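PDB 5URP: toxin 2A from Paenibacillus larvae, which acts as a virulence factor, an ADP-ribosyltransferase that, like related exoenzymes, probably transfers ADP-ribose from NAD+ to a host protein. Local coordinates for residues 199-205 with 216-222; 175-179 with 190-194; 23-27 with 99-104; 26-30 with 152-156. All coordinates share one frame; numbering follows the deposited sequence.

Interaction 1. Residues 199-205 with 216-222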
loop_
_atom_site.group_PDB
_atom_site.type_symbol
_atom_site.label_atom_id
_atom_site.label_comp_id
_atom_site.label_asym_id
_atom_site.label_seq_id
_atom_site.Cartn_x
_atom_site.Cartn_y
_atom_site.Cartn_z
ATOM N N TYR A 199 8.828 -4.384 -4.561
ATOM C CA TYR A 199 9.071 -4.740 -3.177
ATOM C C TYR A 199 9.485 -6.199 -3.084
ATOM O O TYR A 199 8.955 -7.065 -3.786
ATOM C CB TYR A 199 7.845 -4.407 -2.293
ATOM C CG TYR A 199 6.499 -4.990 -2.655
ATOM C CD1 TYR A 199 5.726 -4.458 -3.684
ATOM C CD2 TYR A 199 5.958 -6.014 -1.902
ATOM C CE1 TYR A 199 4.466 -4.972 -3.979
ATOM C CE2 TYR A 199 4.695 -6.520 -2.181
ATOM C CZ TYR A 199 3.965 -6.002 -3.218
ATOM O OH TYR A 199 2.725 -6.523 -3.478
ATOM N N TYR A 200 10.440 -6.450 -2.208
ATOM C CA TYR A 200 11.050 -7.755 -2.059
ATOM C C TYR A 200 10.484 -8.454 -0.838
ATOM O O TYR A 200 10.458 -7.869 0.246
ATOM C CB TYR A 200 12.566 -7.613 -1.922
ATOM C CG TYR A 200 13.317 -8.899 -1.695
ATOM C CD1 TYR A 200 13.644 -9.751 -2.753
ATOM C CD2 TYR A 200 13.755 -9.244 -0.427
ATOM C CE1 TYR A 200 14.329 -10.923 -2.533
ATOM C CE2 TYR A 200 14.443 -10.417 -0.199
ATOM C CZ TYR A 200 14.751 -11.243 -1.269
ATOM O OH TYR A 200 15.454 -12.395 -1.071
ATOM N N ILE A 201 10.086 -9.712 -1.014
ATOM C CA ILE A 201 9.466 -10.494 0.058
ATOM C C ILE A 201 10.540 -11.221 0.865
ATOM O O ILE A 201 11.190 -12.155 0.379
ATOM C CB ILE A 201 8.428 -11.467 -0.501
ATOM C CG1 ILE A 201 7.308 -10.655 -1.176
ATOM C CG2 ILE A 201 7.807 -12.293 0.649
ATOM C CD1 ILE A 201 6.277 -11.508 -1.873
ATOM N N ASP A 202 10.713 -10.789 2.113
ATOM C CA ASP A 202 11.625 -11.425 3.057
ATOM C C ASP A 202 11.003 -12.648 3.731
ATOM O O ASP A 202 11.699 -13.639 3.970
ATOM C CB ASP A 202 12.053 -10.406 4.114
ATOM C CG ASP A 202 12.882 -9.281 3.530
ATOM O OD1 ASP A 202 13.971 -9.593 3.010
ATOM O OD2 ASP A 202 12.444 -8.106 3.574
ATOM N N ASN A 203 9.706 -12.611 4.047
ATOM C CA ASN A 203 9.113 -13.706 4.800
ATOM C C ASN A 203 7.614 -13.772 4.541
ATOM O O ASN A 203 6.961 -12.740 4.385
ATOM C CB ASN A 203 9.387 -13.524 6.297
ATOM C CG ASN A 203 9.166 -14.789 7.084
ATOM O OD1 ASN A 203 9.940 -15.730 6.987
ATOM N ND2 ASN A 203 8.112 -14.816 7.860
ATOM N N ILE A 204 7.092 -14.998 4.476
ATOM C CA ILE A 204 5.651 -15.262 4.414
ATOM C C ILE A 204 5.327 -16.307 5.475
ATOM O O ILE A 204 5.975 -17.355 5.529
ATOM C CB ILE A 204 5.215 -15.768 3.020
ATOM C CG1 ILE A 204 5.419 -14.686 1.950
ATOM C CG2 ILE A 204 3.750 -16.215 3.041
ATOM C CD1 ILE A 204 5.179 -15.157 0.530
ATOM N N LYS A 205 4.303 -16.045 6.295
ATOM C CA LYS A 205 3.887 -17.026 7.290
ATOM C C LYS A 205 2.407 -16.852 7.587
ATOM O O LYS A 205 1.821 -15.815 7.291
ATOM C CB LYS A 205 4.685 -16.895 8.582
ATOM C CG LYS A 205 4.425 -15.599 9.317
ATOM C CD LYS A 205 5.270 -15.445 10.589
ATOM C CE LYS A 205 5.154 -14.004 11.119
ATOM N NZ LYS A 205 5.985 -13.731 12.326
ATOM N N LYS A 216 0.701 -13.439 6.424
ATOM C CA LYS A 216 1.470 -12.237 6.671
ATOM C C LYS A 216 2.676 -12.218 5.745
ATOM O O LYS A 216 3.420 -13.198 5.692
ATOM C CB LYS A 216 1.950 -12.136 8.117
ATOM C CG LYS A 216 2.483 -10.717 8.380
ATOM C CD LYS A 216 3.044 -10.504 9.749
ATOM C CE LYS A 216 3.635 -9.076 9.846
ATOM N NZ LYS A 216 4.432 -8.904 11.083
ATOM N N VAL A 217 2.854 -11.107 5.041
ATOM C CA VAL A 217 3.937 -10.912 4.081
ATOM C C VAL A 217 4.804 -9.787 4.622
ATOM O O VAL A 217 4.310 -8.680 4.835
ATOM C CB VAL A 217 3.390 -10.543 2.701
ATOM C CG1 VAL A 217 4.540 -10.244 1.713
ATOM C CG2 VAL A 217 2.454 -11.662 2.204
ATOM N N GLU A 218 6.079 -10.063 4.853
ATOM C CA GLU A 218 7.011 -9.041 5.317
ATOM C C GLU A 218 7.905 -8.705 4.133
ATOM O O GLU A 218 8.526 -9.602 3.567
ATOM C CB GLU A 218 7.812 -9.516 6.533
ATOM C CG GLU A 218 6.884 -9.680 7.720
ATOM C CD GLU A 218 7.447 -10.467 8.878
ATOM O OE1 GLU A 218 8.654 -10.734 8.906
ATOM O OE2 GLU A 218 6.645 -10.793 9.790
ATOM N N ALA A 219 7.925 -7.437 3.752
ATOM C CA ALA A 219 8.590 -7.028 2.515
ATOM C C ALA A 219 9.265 -5.677 2.694
ATOM O O ALA A 219 8.990 -4.929 3.634
ATOM C CB ALA A 219 7.610 -6.944 1.353
ATOM N N ARG A 220 10.161 -5.382 1.747
ATOM C CA ARG A 220 10.929 -4.146 1.688
ATOM C C ARG A 220 10.707 -3.478 0.343
ATOM O O ARG A 220 10.884 -4.126 -0.691
ATOM C CB ARG A 220 12.438 -4.403 1.773
ATOM C CG ARG A 220 13.012 -4.859 3.060
ATOM C CD ARG A 220 14.526 -5.067 2.815
ATOM N NE ARG A 220 14.845 -6.443 2.423
ATOM C CZ ARG A 220 15.915 -6.816 1.721
ATOM N NH1 ARG A 220 16.811 -5.936 1.292
ATOM N NH2 ARG A 220 16.102 -8.104 1.447
ATOM N N VAL A 221 10.405 -2.177 0.360
ATOM C CA VAL A 221 10.452 -1.384 -0.856
ATOM C C VAL A 221 11.903 -1.196 -1.249
ATOM O O VAL A 221 12.763 -0.877 -0.416
ATOM C CB VAL A 221 9.772 -0.020 -0.667
ATOM C CG1 VAL A 221 9.944 0.854 -1.935
ATOM C CG2 VAL A 221 8.322 -0.187 -0.342
ATOM N N LEU A 222 12.178 -1.388 -2.524
ATOM C CA LEU A 222 13.472 -1.099 -3.090
ATOM C C LEU A 222 13.369 0.262 -3.772
ATOM O O LEU A 222 12.562 0.444 -4.693
ATOM C CB LEU A 222 13.893 -2.193 -4.064
ATOM C CG LEU A 222 13.843 -3.607 -3.451
ATOM C CD1 LEU A 222 14.357 -4.482 -4.488
ATOM C CD2 LEU A 222 14.688 -3.786 -2.181
HETATM O O HOH W 1 8.379 -12.953 11.034
#
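Asp202 and Arg220 face each other in a side-on salt bridge: Arg220 NE donates to Asp202 OD2 at 3.1 Å and Arg220 NH2 to Asp202 OD1 at 3.0 Å, each oxygen using its syn lone pair. Carboxylate and guanidinium are nearly coplanar, 14° apart, because the arginine chain bends at its third torsion (chi3 -92°) and turns its NE edge to the acid. The Tyr200 ring runs alongside, its CD2 3.2 Å from Arg220 NH2.

A classic beta bulge brings Asp202 there. Glu218 O accepts from both Asp202 N (2.9 Å) and Asn203 N (3.3 Å), shifting the register of this antiparallel hairpin by one residue, and Glu218 N donates back to Asn203 O; on either side of the bulge, Tyr200 with Arg220 and Lys205 with Lys216 exchange paired backbone bonds. Further along the same face, Glu218 OE2 is met from above its carboxylate plane by Lys216 NZ at 3.2 Å, a lysine also paired with Glu167. Lys205 makes only a long salt bridge to Glu218 directly; water 1 accepts from Lys205 NZ (2.8 Å) and donates to Glu218 OE2 (3.0 Å).

The other face is largely apolar: Ala219 CB meets the Tyr199 ring edge, Ile201 crosses Val217, which packs on strand 164-170, and Ile204 faces helix 128-138. The strands thus separate ionic pairs from a mostly hydrocarbon and aromatic surface, the bulge supplying the acid that holds Arg220.

Interaction 2. Residues 175-179 with 190-194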
loop_
_atom_site.group_PDB
_atom_site.type_symbol
_atom_site.label_atom_id
_atom_site.label_comp_id
_atom_site.label_asym_id
_atom_site.label_seq_id
_atom_site.Cartn_x
_atom_site.Cartn_y
_atom_site.Cartn_z
ATOM N N ASN A 175 10.226 7.668 -1.939
ATOM C CA ASN A 175 9.070 8.502 -2.267
ATOM C C ASN A 175 7.839 7.836 -1.663
ATOM O O ASN A 175 7.522 6.694 -1.992
ATOM C CB ASN A 175 8.886 8.669 -3.778
ATOM C CG ASN A 175 10.067 9.373 -4.486
ATOM O OD1 ASN A 175 10.633 8.822 -5.426
ATOM N ND2 ASN A 175 10.397 10.597 -4.079
ATOM N N ALA A 176 7.162 8.554 -0.783
ATOM C CA ALA A 176 5.900 8.116 -0.192
ATOM C C ALA A 176 5.274 9.345 0.425
ATOM O O ALA A 176 5.975 10.137 1.057
ATOM C CB ALA A 176 6.134 7.024 0.849
ATOM N N GLY A 177 3.965 9.514 0.228
ATOM C CA GLY A 177 3.297 10.730 0.630
ATOM C C GLY A 177 2.229 10.442 1.648
ATOM O O GLY A 177 1.413 9.542 1.433
ATOM N N TYR A 178 2.202 11.222 2.719
ATOM C CA TYR A 178 1.179 11.070 3.750
ATOM C C TYR A 178 -0.023 11.882 3.295
ATOM O O TYR A 178 0.018 13.111 3.330
ATOM C CB TYR A 178 1.692 11.564 5.093
ATOM C CG TYR A 178 0.691 11.391 6.198
ATOM C CD1 TYR A 178 0.353 10.120 6.644
ATOM C CD2 TYR A 178 0.087 12.483 6.792
ATOM C CE1 TYR A 178 -0.577 9.937 7.686
ATOM C CE2 TYR A 178 -0.859 12.313 7.836
ATOM C CZ TYR A 178 -1.166 11.037 8.267
ATOM O OH TYR A 178 -2.073 10.889 9.297
ATOM N N VAL A 179 -1.097 11.202 2.871
ATOM C CA VAL A 179 -2.210 11.891 2.236
ATOM C C VAL A 179 -3.425 12.064 3.149
ATOM O O VAL A 179 -4.400 12.670 2.709
ATOM C CB VAL A 179 -2.633 11.192 0.922
ATOM C CG1 VAL A 179 -1.472 11.162 -0.106
ATOM C CG2 VAL A 179 -3.162 9.788 1.173
ATOM N N GLU A 190 -3.151 7.145 5.521
ATOM C CA GLU A 190 -2.615 6.541 4.305
ATOM C C GLU A 190 -1.270 7.148 3.897
ATOM O O GLU A 190 -1.115 8.374 3.838
ATOM C CB GLU A 190 -3.600 6.690 3.152
ATOM C CG GLU A 190 -3.080 6.103 1.853
ATOM C CD GLU A 190 -4.070 6.092 0.702
ATOM O OE1 GLU A 190 -5.297 6.255 0.908
ATOM O OE2 GLU A 190 -3.597 5.908 -0.438
ATOM N N MET A 191 -0.327 6.265 3.604
ATOM C CA MET A 191 0.923 6.597 2.921
ATOM C C MET A 191 0.779 6.061 1.501
ATOM O O MET A 191 0.592 4.853 1.299
ATOM C CB MET A 191 2.138 5.976 3.614
ATOM C CG MET A 191 2.416 6.466 4.991
ATOM S SD MET A 191 2.973 8.178 5.051
ATOM C CE MET A 191 4.460 8.082 4.097
ATOM N N LEU A 192 0.876 6.947 0.516
ATOM C CA LEU A 192 0.662 6.578 -0.871
ATOM C C LEU A 192 2.015 6.451 -1.547
ATOM O O LEU A 192 2.802 7.399 -1.515
ATOM C CB LEU A 192 -0.192 7.627 -1.564
ATOM C CG LEU A 192 -0.547 7.396 -3.026
ATOM C CD1 LEU A 192 -1.224 6.066 -3.239
ATOM C CD2 LEU A 192 -1.419 8.528 -3.557
ATOM N N LEU A 193 2.276 5.298 -2.129
ATOM C CA LEU A 193 3.552 5.070 -2.809
ATOM C C LEU A 193 3.332 5.113 -4.317
ATOM O O LEU A 193 2.239 4.821 -4.821
ATOM C CB LEU A 193 4.160 3.719 -2.417
ATOM C CG LEU A 193 4.906 3.530 -1.092
ATOM C CD1 LEU A 193 4.839 2.054 -0.710
ATOM C CD2 LEU A 193 6.347 3.894 -1.119
ATOM N N PRO A 194 4.373 5.459 -5.073
ATOM C CA PRO A 194 4.256 5.555 -6.525
ATOM C C PRO A 194 3.795 4.265 -7.162
ATOM O O PRO A 194 3.984 3.175 -6.615
ATOM C CB PRO A 194 5.699 5.873 -6.968
ATOM C CG PRO A 194 6.351 6.471 -5.778
ATOM C CD PRO A 194 5.692 5.884 -4.574
#
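Residues 175-179 and 190-194 run antiparallel, their end-to-end directions 143° apart, with Gly177 opposite Leu192 as a hydrogen-bonded pair and Tyr178 opposite Met191 as a non-hydrogen-bonded one. Gly177 N donates to Leu192 O at 3.0 Å and Leu192 N returns a bond to Gly177 O at 2.8 Å; two residues on, Val179 N reaches Glu190 O at 3.0 Å.

Met191 carries the side-chain contact on one face. Bends at its second and third torsions (chi2 -69°) curl the thioether back, setting SD at the edge of the Tyr178 ring, 4.9 Å from the centroid, in a Met-aromatic contact. Its methyl CE continues to Ala176 CB at 3.8 Å, where Leu193 CD2 also arrives.

In this three-stranded sheet 190-193 is the middle strand, between 177-178 and 149-152, the last of which ends in Ser-Thr-Ser. Glu190 probably corresponds to the glutamate of the Gln-X-Glu signature of this transferase family; its OE2 bonds to Ser150 OG, while its OE1 binds a glycerol that probably came from the crystallisation liquor.

Across the strands, Val179 CG2 lies against the aliphatic part of Glu190, 3.7 Å from its CB, and Val179 CG1 approaches Leu192 CB. At the far end Pro194 lays its ring against Asn175, with Pro194 CD 3.3 Å from Asn175 O.

Interaction 3. Residues 23-27 with 99-104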
loop_
_atom_site.group_PDB
_atom_site.type_symbol
_atom_site.label_atom_id
_atom_site.label_comp_id
_atom_site.label_asym_id
_atom_site.label_seq_id
_atom_site.Cartn_x
_atom_site.Cartn_y
_atom_site.Cartn_z
ATOM N N MET A 23 14.468 2.770 12.228
ATOM C CA MET A 23 13.196 2.335 11.643
ATOM C C MET A 23 12.041 2.688 12.578
ATOM O O MET A 23 12.054 2.354 13.762
ATOM C CB MET A 23 13.199 0.826 11.371
ATOM C CG MET A 23 11.851 0.233 10.903
ATOM S SD MET A 23 11.319 0.844 9.293
ATOM C CE MET A 23 12.612 0.178 8.244
ATOM N N ILE A 24 11.078 3.390 12.023
ATOM C CA ILE A 24 9.852 3.779 12.715
ATOM C C ILE A 24 8.772 2.762 12.399
ATOM O O ILE A 24 8.508 2.463 11.227
ATOM C CB ILE A 24 9.389 5.177 12.283
ATOM C CG1 ILE A 24 10.460 6.241 12.566
ATOM C CG2 ILE A 24 8.080 5.532 12.980
ATOM C CD1 ILE A 24 10.128 7.551 11.899
ATOM N N ASP A 25 8.083 2.288 13.433
ATOM C CA ASP A 25 6.937 1.403 13.246
ATOM C C ASP A 25 5.924 1.768 14.322
ATOM O O ASP A 25 6.185 1.550 15.506
ATOM C CB ASP A 25 7.376 -0.058 13.335
ATOM C CG ASP A 25 6.234 -1.044 13.224
ATOM O OD1 ASP A 25 5.071 -0.648 12.973
ATOM O OD2 ASP A 25 6.522 -2.238 13.384
ATOM N N PHE A 26 4.823 2.389 13.910
ATOM C CA PHE A 26 3.800 2.871 14.825
ATOM C C PHE A 26 2.856 1.778 15.295
ATOM O O PHE A 26 2.117 2.006 16.254
ATOM C CB PHE A 26 3.010 3.993 14.155
ATOM C CG PHE A 26 3.831 5.234 13.916
ATOM C CD1 PHE A 26 4.277 5.991 14.973
ATOM C CD2 PHE A 26 4.168 5.619 12.633
ATOM C CE1 PHE A 26 5.053 7.125 14.750
ATOM C CE2 PHE A 26 4.944 6.751 12.416
ATOM C CZ PHE A 26 5.369 7.484 13.457
ATOM N N ARG A 27 2.889 0.603 14.672
ATOM C CA ARG A 27 2.081 -0.554 15.072
ATOM C C ARG A 27 0.621 -0.118 15.038
ATOM O O ARG A 27 0.101 0.082 13.930
ATOM C CB ARG A 27 2.586 -1.125 16.401
ATOM C CG ARG A 27 3.999 -1.738 16.291
ATOM C CD ARG A 27 4.415 -2.502 17.545
ATOM N NE ARG A 27 3.480 -3.572 17.893
ATOM C CZ ARG A 27 3.559 -4.830 17.462
ATOM N NH1 ARG A 27 4.538 -5.209 16.650
ATOM N NH2 ARG A 27 2.648 -5.718 17.848
ATOM N N ASP A 99 12.852 9.553 7.483
ATOM C CA ASP A 99 13.214 8.356 8.230
ATOM C C ASP A 99 12.669 7.142 7.502
ATOM O O ASP A 99 11.652 7.235 6.822
ATOM C CB ASP A 99 12.631 8.346 9.648
ATOM C CG ASP A 99 12.667 9.700 10.324
ATOM O OD1 ASP A 99 13.774 10.139 10.688
ATOM O OD2 ASP A 99 11.571 10.298 10.525
ATOM N N SER A 100 13.286 5.979 7.721
ATOM C CA SER A 100 12.667 4.757 7.229
ATOM C C SER A 100 11.443 4.446 8.080
ATOM O O SER A 100 11.424 4.721 9.281
ATOM C CB SER A 100 13.614 3.575 7.278
ATOM O OG SER A 100 14.857 3.919 6.642
ATOM N N VAL A 101 10.434 3.846 7.455
ATOM C CA VAL A 101 9.169 3.633 8.161
ATOM C C VAL A 101 8.516 2.358 7.677
ATOM O O VAL A 101 8.613 1.989 6.504
ATOM C CB VAL A 101 8.228 4.844 7.976
ATOM C CG1 VAL A 101 7.680 4.893 6.629
ATOM C CG2 VAL A 101 7.118 4.832 9.017
ATOM N N THR A 102 7.795 1.720 8.601
ATOM C CA THR A 102 7.003 0.541 8.317
ATOM C C THR A 102 5.565 0.973 8.054
ATOM O O THR A 102 5.021 1.806 8.783
ATOM C CB THR A 102 7.049 -0.422 9.502
ATOM O OG1 THR A 102 8.399 -0.806 9.748
ATOM C CG2 THR A 102 6.236 -1.674 9.214
ATOM N N VAL A 103 4.983 0.433 6.996
ATOM C CA VAL A 103 3.581 0.665 6.693
ATOM C C VAL A 103 2.887 -0.685 6.512
ATOM O O VAL A 103 3.516 -1.728 6.409
ATOM C CB VAL A 103 3.371 1.552 5.463
ATOM C CG1 VAL A 103 3.953 2.951 5.698
ATOM C CG2 VAL A 103 3.958 0.897 4.183
ATOM N N TYR A 104 1.561 -0.636 6.509
ATOM C CA TYR A 104 0.722 -1.834 6.520
ATOM C C TYR A 104 -0.310 -1.773 5.409
ATOM O O TYR A 104 -0.824 -0.699 5.074
ATOM C CB TYR A 104 0.010 -1.958 7.884
ATOM C CG TYR A 104 0.966 -2.123 9.024
ATOM C CD1 TYR A 104 1.395 -3.389 9.407
ATOM C CD2 TYR A 104 1.452 -1.029 9.708
ATOM C CE1 TYR A 104 2.284 -3.557 10.420
ATOM C CE2 TYR A 104 2.355 -1.177 10.767
ATOM C CZ TYR A 104 2.775 -2.454 11.105
ATOM O OH TYR A 104 3.633 -2.630 12.152
HETATM O O HOH W 2 4.275 2.658 11.215
#
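One carboxylate oxygen, Asp25 OD1, ties a loop to a strand and shapes the loop at the same time. Tyr104 OH donates to it at 2.6 Å, arriving on the syn side only 16° out of the carboxylate plane, while Arg27 N donates to Asp25 OD1 at 3.0 Å from above that plane, closing an Asx turn. With its CG anti to the backbone N (chi1 177°), Asp25 extends across to the far end of the tyrosine, and its OD1 lies at the edge of that ring.

The segments run in roughly the same direction, 33° apart, and meet in a single backbone bridge: Ile24 N to Ser100 O at 3.1 Å, then Thr102 N to Ile24 O at 2.8 Å. Where direct pairing lapses, water 2 continues it, accepting from Phe26 N at 2.8 Å and donating to Thr102 O at 2.7 Å.

Met23 doubles back on itself, crossing Thr102 at about a right angle so that Met23 SD comes 3.4 Å from Thr102 OG1 and its methyl touches Ser100 CB. On the other side, Ile24 puts CD1 against the side chain of Asp99, whose OD2 bonds to Trp36 NE1, and CB against Val101 CG2; its CG2 lies over the rim of one face of the Phe26 ring.

Strand 101-107 is outermost in the five-stranded sheet, so the residues leading into helix 30-45 line its edge. The short phenol bond and its backbone companion suggest that Asp25 is ionised and held firmly in orientation.

Interaction 4. Residues 26-30 with 152-156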
loop_
_atom_site.group_PDB
_atom_site.type_symbol
_atom_site.label_atom_id
_atom_site.label_comp_id
_atom_site.label_asym_id
_atom_site.label_seq_id
_atom_site.Cartn_x
_atom_site.Cartn_y
_atom_site.Cartn_z
ATOM N N PHE A 26 4.823 2.389 13.910
ATOM C CA PHE A 26 3.800 2.871 14.825
ATOM C C PHE A 26 2.856 1.778 15.295
ATOM O O PHE A 26 2.117 2.006 16.254
ATOM C CB PHE A 26 3.010 3.993 14.155
ATOM C CG PHE A 26 3.831 5.234 13.916
ATOM C CD1 PHE A 26 4.277 5.991 14.973
ATOM C CD2 PHE A 26 4.168 5.619 12.633
ATOM C CE1 PHE A 26 5.053 7.125 14.750
ATOM C CE2 PHE A 26 4.944 6.751 12.416
ATOM C CZ PHE A 26 5.369 7.484 13.457
ATOM N N ARG A 27 2.889 0.603 14.672
ATOM C CA ARG A 27 2.081 -0.554 15.072
ATOM C C ARG A 27 0.621 -0.118 15.038
ATOM O O ARG A 27 0.101 0.082 13.930
ATOM C CB ARG A 27 2.586 -1.125 16.401
ATOM C CG ARG A 27 3.999 -1.738 16.291
ATOM C CD ARG A 27 4.415 -2.502 17.545
ATOM N NE ARG A 27 3.480 -3.572 17.893
ATOM C CZ ARG A 27 3.559 -4.830 17.462
ATOM N NH1 ARG A 27 4.538 -5.209 16.650
ATOM N NH2 ARG A 27 2.648 -5.718 17.848
ATOM N N ILE A 28 -0.083 -0.018 16.167
ATOM C CA ILE A 28 -1.485 0.427 16.145
ATOM C C ILE A 28 -1.662 1.806 16.777
ATOM O O ILE A 28 -2.794 2.217 17.046
ATOM C CB ILE A 28 -2.405 -0.604 16.830
ATOM C CG1 ILE A 28 -1.995 -0.815 18.281
ATOM C CG2 ILE A 28 -2.379 -1.922 16.066
ATOM C CD1 ILE A 28 -3.057 -1.631 19.095
ATOM N N ASP A 29 -0.572 2.536 17.019
ATOM C CA ASP A 29 -0.646 3.799 17.766
ATOM C C ASP A 29 -0.992 4.920 16.796
ATOM O O ASP A 29 -0.125 5.614 16.259
ATOM C CB ASP A 29 0.654 4.078 18.512
ATOM C CG ASP A 29 0.548 5.251 19.470
ATOM O OD1 ASP A 29 -0.324 6.134 19.280
ATOM O OD2 ASP A 29 1.349 5.306 20.424
ATOM N N LYS A 30 -2.296 5.116 16.601
ATOM C CA LYS A 30 -2.792 6.086 15.631
ATOM C C LYS A 30 -2.424 7.516 16.017
ATOM O O LYS A 30 -2.130 8.333 15.142
ATOM C CB LYS A 30 -4.309 5.940 15.512
ATOM C CG LYS A 30 -4.887 6.229 14.178
ATOM C CD LYS A 30 -6.337 5.783 14.094
ATOM C CE LYS A 30 -6.882 6.022 12.682
ATOM N NZ LYS A 30 -8.262 5.502 12.473
ATOM N N SER A 152 -0.928 2.104 5.058
ATOM C CA SER A 152 -1.245 2.889 6.246
ATOM C C SER A 152 -0.082 2.888 7.225
ATOM O O SER A 152 0.635 1.888 7.383
ATOM C CB SER A 152 -2.503 2.332 6.974
ATOM O OG SER A 152 -2.816 3.113 8.125
ATOM N N LEU A 153 0.061 4.001 7.951
ATOM C CA LEU A 153 1.052 4.073 9.018
ATOM C C LEU A 153 0.715 3.167 10.190
ATOM O O LEU A 153 1.588 2.873 11.014
ATOM C CB LEU A 153 1.188 5.503 9.533
ATOM C CG LEU A 153 1.872 6.523 8.648
ATOM C CD1 LEU A 153 1.839 7.869 9.367
ATOM C CD2 LEU A 153 3.309 6.100 8.369
ATOM N N VAL A 154 -0.535 2.748 10.309
ATOM C CA VAL A 154 -0.893 1.844 11.390
ATOM C C VAL A 154 -1.536 0.591 10.811
ATOM O O VAL A 154 -2.072 0.562 9.692
ATOM C CB VAL A 154 -1.819 2.476 12.460
ATOM C CG1 VAL A 154 -1.095 3.574 13.175
ATOM C CG2 VAL A 154 -3.106 2.927 11.857
ATOM N N ASN A 155 -1.504 -0.450 11.629
ATOM C CA ASN A 155 -2.112 -1.729 11.297
ATOM C C ASN A 155 -3.558 -1.659 11.775
ATOM O O ASN A 155 -3.888 -2.105 12.864
ATOM C CB ASN A 155 -1.335 -2.853 11.953
ATOM C CG ASN A 155 -1.831 -4.204 11.576
ATOM O OD1 ASN A 155 -2.680 -4.368 10.701
ATOM N ND2 ASN A 155 -1.320 -5.201 12.268
ATOM N N GLY A 156 -4.410 -1.054 10.934
ATOM C CA GLY A 156 -5.753 -0.677 11.360
ATOM C C GLY A 156 -6.688 -1.865 11.453
ATOM O O GLY A 156 -6.418 -2.951 10.914
HETATM O O HOH W 2 4.275 2.658 11.215
#
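Arg27 O is the polar atom on which the two loops converge: Asn155 N donates to it at 2.9 Å with a nearly straight N-H...O angle (166°), and the CA of Val154 adds a CA-H...O contact, 3.2 Å from Arg27 O. The carbonyl is presented by a type II' turn from Phe26 to Asp29, closed by Asp29 N to Phe26 O at 2.8 Å, with Arg27 at its second position. A second link runs through water 2, which accepts from Phe26 N and donates to Leu153 O at 2.7 Å.

Around these bonds side-chain carbons lie against main-chain carbonyls. Phe26 CB rests 3.6 Å from Leu153 O, which approaches the ring at its edge, and Val154 CG1 sits against Asp29 O, Lys30 CA (3.9 Å) and, as an apolar contact, Phe26 CB. Ile28 CG2 comes alongside Asn155 O.

Both loops are also ordered internally. Ser152 OG accepts from Val154 N in an ST turn and bonds to Gln188 O, while Asp29 caps helix 30-45 through Lys32 N. Residues 152-156 begin at the last serine of the Ser-Thr-Ser run and lead into what is probably the equivalent of the phosphate-nicotinamide loop of relatives. Because the direct bond and the bridging water engage main-chain atoms, this junction is fixed chiefly by backbone shape.

Interaction 2 is the buried contact of the four, joining backbone bonds with mainly apolar side chains, Glu190 apart. The others are only partly buried: interactions 1 and 3 add side-chain polar bonds, whereas interaction 4 relies on the main chain and water 2. Interactions 3 and 4 share Phe26, Arg27 and that water, and Tyr104 O lies 2.8 Å from Ser152 N, probably hydrogen-bonded; together they fasten the chain before helix 30-45 to strand 101-107 and to the loop after strand 149-152. Leu153 and Val103 both pack on Met191, joining both contacts to interaction 2. Interactions 1 and 3 reach the same five-stranded sheet without touching. Interaction 1 meets interaction 2 through Val221 against Leu193.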